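Local coordinates for protein 4-hydroxy-tetrahydrodipicolinate synthase (Methanocaldococcus jannaschii DSM 2661, PDB 2YXG) that probably catalyses the condensation of pyruvate with aspartate semialdehyde to hydroxy-tetrahydrodipicolinate, a step of lysine biosynthesis, as a homotetramer, at residues A[76-81]-A[103-108]; A[82-87]-A[119-124]. All blocks are in the same frame, centred on the assembly; numbering follows the deposited sequence.

Contact 1: A[76-81]-A[103-108]; sequences AGSNCT and TPYYNK
The backbones of N79 and P104 come within 3.7 Å between their CA atoms, the closest approach of two irregular segments, and P104 CB rests against N79 CA. N107 ND2 donates to N79 O (2.9 Å), in the plane of that carbonyl. With CG between its backbone N and carbonyl carbon (chi1 69°), N79 crosses the Y105 side chain at about a right angle: CB sits over the ring centre, 4.0 Å from the centroid, and the amide lies nearly flat against the ring, the planes 18° apart. Its ND2 donates to Y105 O (3.1 Å), which lies near the plane of the N79 amide; N79 ND2 and N107 N reach it from opposite faces of the Y105 carbonyl plane. In this TIM barrel the segments follow strands 71-75 and 98-102, at the C-terminal mouth where the catalytic residues gather. ND2 further meets the Y106 ring at its edge. Y106, a predicted member of the proton relay, hydrogen-bonds through OH to T43 of the second subunit, and its ring stacks on Y105 of that subunit. S78 OG accepts from C80 N (2.9 Å) in an ST turn before helix 81-94 and is also hydrogen-bonded to E83.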
loop_
_atom_site.group_PDB
_atom_site.type_symbol
_atom_site.label_atom_id
_atom_site.label_comp_id
_atom_site.label_asym_id
_atom_site.label_seq_id
_atom_site.Cartn_x
_atom_site.Cartn_y
_atom_site.Cartn_z
ATOM N N ALA A 76 -21.506 15.911 -10.797
ATOM C CA ALA A 76 -21.169 17.361 -10.831
ATOM C C ALA A 76 -19.922 17.641 -9.999
ATOM O O ALA A 76 -19.712 18.735 -9.529
ATOM C CB ALA A 76 -22.368 18.235 -10.339
ATOM N N GLY A 77 -19.087 16.631 -9.826
ATOM C CA GLY A 77 -17.859 16.791 -9.089
ATOM C C GLY A 77 -16.736 17.276 -10.000
ATOM O O GLY A 77 -16.784 17.132 -11.229
ATOM N N SER A 78 -15.726 17.858 -9.361
ATOM C CA SER A 78 -14.537 18.358 -10.025
ATOM C C SER A 78 -13.468 18.486 -8.973
ATOM O O SER A 78 -13.754 18.541 -7.782
ATOM C CB SER A 78 -14.807 19.728 -10.639
ATOM O OG SER A 78 -13.587 20.198 -11.154
ATOM N N ASN A 79 -12.217 18.474 -9.391
ATOM C CA ASN A 79 -11.122 18.789 -8.454
ATOM C C ASN A 79 -10.868 20.325 -8.406
ATOM O O ASN A 79 -9.880 20.790 -7.857
ATOM C CB ASN A 79 -9.842 17.963 -8.796
ATOM C CG ASN A 79 -9.213 18.381 -10.082
ATOM O OD1 ASN A 79 -9.780 19.214 -10.827
ATOM N ND2 ASN A 79 -8.014 17.860 -10.365
ATOM N N CYS A 80 -11.755 21.095 -9.035
ATOM C CA CYS A 80 -11.718 22.531 -8.928
ATOM C C CYS A 80 -13.014 22.955 -8.267
ATOM O O CYS A 80 -14.092 22.722 -8.837
ATOM C CB CYS A 80 -11.594 23.166 -10.363
ATOM S SG CYS A 80 -11.766 24.995 -10.394
ATOM N N THR A 81 -12.938 23.620 -7.111
ATOM C CA THR A 81 -14.175 23.965 -6.366
ATOM C C THR A 81 -15.150 24.857 -7.172
ATOM O O THR A 81 -16.358 24.639 -7.178
ATOM C CB THR A 81 -13.857 24.582 -5.011
ATOM O OG1 THR A 81 -12.937 23.714 -4.318
ATOM C CG2 THR A 81 -15.137 24.752 -4.115
ATOM N N THR A 103 -14.842 13.420 -4.284
ATOM C CA THR A 103 -13.730 14.120 -3.693
ATOM C C THR A 103 -12.786 14.499 -4.870
ATOM O O THR A 103 -12.507 13.651 -5.734
ATOM C CB THR A 103 -12.950 13.242 -2.695
ATOM O OG1 THR A 103 -12.275 12.204 -3.431
ATOM C CG2 THR A 103 -13.906 12.573 -1.614
ATOM N N PRO A 104 -12.297 15.756 -4.904
ATOM C CA PRO A 104 -11.248 16.163 -5.861
ATOM C C PRO A 104 -10.132 15.140 -5.950
ATOM O O PRO A 104 -9.638 14.668 -4.927
ATOM C CB PRO A 104 -10.695 17.449 -5.223
ATOM C CG PRO A 104 -11.958 18.097 -4.666
ATOM C CD PRO A 104 -12.676 16.883 -4.023
ATOM N N TYR A 105 -9.709 14.842 -7.174
ATOM C CA TYR A 105 -8.747 13.777 -7.450
ATOM C C TYR A 105 -7.475 14.508 -7.848
ATOM O O TYR A 105 -7.540 15.695 -8.173
ATOM C CB TYR A 105 -9.245 12.894 -8.634
ATOM C CG TYR A 105 -10.000 13.707 -9.640
ATOM C CD1 TYR A 105 -9.331 14.365 -10.678
ATOM C CD2 TYR A 105 -11.384 13.898 -9.505
ATOM C CE1 TYR A 105 -10.060 15.158 -11.595
ATOM C CE2 TYR A 105 -12.103 14.705 -10.378
ATOM C CZ TYR A 105 -11.446 15.330 -11.424
ATOM O OH TYR A 105 -12.171 16.114 -12.339
ATOM N N TYR A 106 -6.345 13.800 -7.801
ATOM C CA TYR A 106 -5.079 14.284 -8.255
ATOM C C TYR A 106 -4.447 15.436 -7.417
ATOM O O TYR A 106 -3.296 15.332 -7.017
ATOM C CB TYR A 106 -5.131 14.552 -9.757
ATOM C CG TYR A 106 -4.099 15.481 -10.335
ATOM C CD1 TYR A 106 -2.704 15.193 -10.261
ATOM C CD2 TYR A 106 -4.504 16.632 -10.984
ATOM C CE1 TYR A 106 -1.756 16.076 -10.796
ATOM C CE2 TYR A 106 -3.572 17.495 -11.563
ATOM C CZ TYR A 106 -2.201 17.240 -11.455
ATOM O OH TYR A 106 -1.296 18.164 -12.069
ATOM N N ASN A 107 -5.185 16.508 -7.158
ATOM C CA ASN A 107 -4.609 17.595 -6.381
ATOM C C ASN A 107 -4.465 17.392 -4.870
ATOM O O ASN A 107 -3.821 18.228 -4.180
ATOM C CB ASN A 107 -5.154 18.975 -6.805
ATOM C CG ASN A 107 -6.639 19.138 -6.616
ATOM O OD1 ASN A 107 -7.350 18.212 -6.220
ATOM N ND2 ASN A 107 -7.138 20.357 -6.919
ATOM N N LYS A 108 -5.040 16.278 -4.374
ATOM C CA LYS A 108 -4.899 15.784 -2.993
ATOM C C LYS A 108 -5.089 16.823 -1.906
ATOM O O LYS A 108 -4.164 17.065 -1.090
ATOM C CB LYS A 108 -3.565 15.044 -2.728
ATOM C CG LYS A 108 -3.419 13.721 -3.445
ATOM C CD LYS A 108 -2.033 13.115 -3.306
ATOM C CE LYS A 108 -1.888 12.335 -1.974
ATOM N NZ LYS A 108 -0.596 11.494 -1.967
#

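Contact 2: A[82-87]-A[119-124]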
loop_
_atom_site.group_PDB
_atom_site.type_symbol
_atom_site.label_atom_id
_atom_site.label_comp_id
_atom_site.label_asym_id
_atom_site.label_seq_id
_atom_site.Cartn_x
_atom_site.Cartn_y
_atom_site.Cartn_z
ATOM N N GLU A 82 -14.609 25.823 -7.903
ATOM C CA GLU A 82 -15.426 26.733 -8.710
ATOM C C GLU A 82 -16.215 25.962 -9.755
ATOM O O GLU A 82 -17.377 26.259 -10.006
ATOM C CB GLU A 82 -14.530 27.826 -9.372
ATOM C CG GLU A 82 -15.286 28.891 -10.190
ATOM C CD GLU A 82 -14.335 29.855 -11.003
ATOM O OE1 GLU A 82 -13.225 30.215 -10.526
ATOM O OE2 GLU A 82 -14.704 30.265 -12.129
ATOM N N GLU A 83 -15.570 24.981 -10.380
ATOM C CA GLU A 83 -16.244 24.174 -11.368
ATOM C C GLU A 83 -17.252 23.238 -10.731
ATOM O O GLU A 83 -18.302 22.953 -11.354
ATOM C CB GLU A 83 -15.231 23.423 -12.252
ATOM C CG GLU A 83 -15.891 22.444 -13.213
ATOM C CD GLU A 83 -14.920 21.677 -14.121
ATOM O OE1 GLU A 83 -14.068 20.894 -13.607
ATOM O OE2 GLU A 83 -15.047 21.814 -15.378
ATOM N N ALA A 84 -16.971 22.742 -9.505
ATOM C CA ALA A 84 -17.944 21.832 -8.817
ATOM C C ALA A 84 -19.269 22.592 -8.522
ATOM O O ALA A 84 -20.372 22.082 -8.749
ATOM C CB ALA A 84 -17.325 21.166 -7.478
ATOM N N ILE A 85 -19.139 23.842 -8.090
ATOM C CA ILE A 85 -20.271 24.763 -7.883
ATOM C C ILE A 85 -21.105 24.968 -9.155
ATOM O O ILE A 85 -22.298 24.710 -9.202
ATOM C CB ILE A 85 -19.746 26.130 -7.359
ATOM C CG1 ILE A 85 -19.234 25.989 -5.910
ATOM C CG2 ILE A 85 -20.831 27.253 -7.450
ATOM C CD1 ILE A 85 -18.289 27.193 -5.469
ATOM N N GLU A 86 -20.426 25.384 -10.210
ATOM C CA GLU A 86 -21.020 25.539 -11.494
ATOM C C GLU A 86 -21.789 24.303 -11.955
ATOM O O GLU A 86 -22.959 24.442 -12.348
ATOM C CB GLU A 86 -19.929 25.894 -12.475
ATOM C CG GLU A 86 -20.423 26.650 -13.655
ATOM C CD GLU A 86 -19.384 26.677 -14.794
ATOM O OE1 GLU A 86 -18.164 26.919 -14.488
ATOM O OE2 GLU A 86 -19.795 26.458 -15.978
ATOM N N LEU A 87 -21.173 23.109 -11.898
ATOM C CA LEU A 87 -21.854 21.878 -12.319
ATOM C C LEU A 87 -23.081 21.574 -11.457
ATOM O O LEU A 87 -24.084 21.059 -11.948
ATOM C CB LEU A 87 -20.908 20.634 -12.320
ATOM C CG LEU A 87 -19.784 20.623 -13.381
ATOM C CD1 LEU A 87 -18.716 19.566 -13.102
ATOM C CD2 LEU A 87 -20.370 20.407 -14.776
ATOM N N GLY A 119 -18.443 22.062 1.345
ATOM C CA GLY A 119 -19.191 23.172 1.951
ATOM C C GLY A 119 -19.661 24.148 0.884
ATOM O O GLY A 119 -20.818 24.531 0.881
ATOM N N LYS A 120 -18.772 24.532 -0.035
ATOM C CA LYS A 120 -19.149 25.459 -1.133
ATOM C C LYS A 120 -20.188 24.821 -2.055
ATOM O O LYS A 120 -21.108 25.504 -2.528
ATOM C CB LYS A 120 -17.928 25.931 -1.973
ATOM C CG LYS A 120 -16.789 26.655 -1.205
ATOM C CD LYS A 120 -17.107 28.139 -0.857
ATOM C CE LYS A 120 -16.706 29.112 -2.008
ATOM N NZ LYS A 120 -17.401 30.490 -1.994
ATOM N N VAL A 121 -20.039 23.523 -2.342
ATOM C CA VAL A 121 -21.044 22.811 -3.137
ATOM C C VAL A 121 -22.421 22.841 -2.421
ATOM O O VAL A 121 -23.441 23.195 -3.025
ATOM C CB VAL A 121 -20.590 21.360 -3.491
ATOM C CG1 VAL A 121 -21.673 20.570 -4.106
ATOM C CG2 VAL A 121 -19.346 21.407 -4.437
ATOM N N ALA A 122 -22.418 22.460 -1.140
ATOM C CA ALA A 122 -23.635 22.380 -0.359
ATOM C C ALA A 122 -24.339 23.745 -0.256
ATOM O O ALA A 122 -25.564 23.789 -0.356
ATOM C CB ALA A 122 -23.349 21.776 0.996
ATOM N N GLU A 123 -23.575 24.828 -0.082
ATOM C CA GLU A 123 -24.112 26.198 -0.065
ATOM C C GLU A 123 -24.674 26.662 -1.399
ATOM O O GLU A 123 -25.497 27.579 -1.435
ATOM C CB GLU A 123 -23.042 27.200 0.377
ATOM C CG GLU A 123 -22.869 27.271 1.916
ATOM C CD GLU A 123 -21.480 27.753 2.378
ATOM O OE1 GLU A 123 -20.810 28.531 1.635
ATOM O OE2 GLU A 123 -21.048 27.323 3.487
ATOM N N SER A 124 -24.231 26.052 -2.498
ATOM C CA SER A 124 -24.587 26.510 -3.837
ATOM C C SER A 124 -25.990 26.062 -4.296
ATOM O O SER A 124 -26.561 26.635 -5.229
ATOM C CB SER A 124 -23.519 26.091 -4.881
ATOM O OG SER A 124 -23.612 24.704 -5.255
#
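I85 lays its CG1 over one face of the peptide group that joins K120 to V121, 3.9 Å from K120 O; no aromatic ring takes part, and S124 meets I85 through its CB. The two segments belong to helices 81-94 and 111-124, successive members of the helical layer that surrounds the TIM barrel, with strand 98-102 between them in the chain. Their short axes run almost in the same direction, approaching to 8.9 Å at a crossing angle of -25°. I85 makes the largest single contribution to the interface by forking: with CG1 beside its backbone N (chi1 -70°) and CG2 anti to that N, CD1 runs out to K120 CB at 3.7 Å, while CG2 turns to S124 CB at 3.9 Å. An alanine here would keep neither branch, and the loss would probably open a gap over the K120 carbonyl and leave the aliphatic base of K120 and S124 CB without the branches that cover them from this residue. One step back along the helix, A84 CB meets V121 CG2 at 3.7 Å, the more buried part of the contact. On the outer side K120 bends at its second and third torsions, and its side chain also packs on T81 and on L266 of the second subunit. V121 and S124 both continue onto S88, one turn beyond A84 on helix 81-94. The hydroxyl of S124 turns back into its own helix: OG donates to V121 O at 2.7 Å, tilted 17° from the carbonyl plane, and S124 N donates to that same oxygen.

How the contacts relate
Contacts 1 and 2 belong to one pair of neighbouring beta-alpha units, their centres 11 Å apart: contact 1 joins the loops at the C-terminal ends of strands 71-75 and 98-102, contact 2 the helices those loops lead into. S78 OG lies 2.6 Å from E83 OE1, a probable hydrogen bond tying the first loop to its own helix; A76 CB packs on L87 CB at 3.4 Å, and T81 CG2 meets K120 CB at 3.7 Å. Contact 1 lies nearer the predicted catalytic residues: it holds Y106, with the Y105 side chain about 8 Å from that of Y132, the predicted proton donor/acceptor, whereas the V121 side chain in contact 2 is about 11 Å from that of Y132.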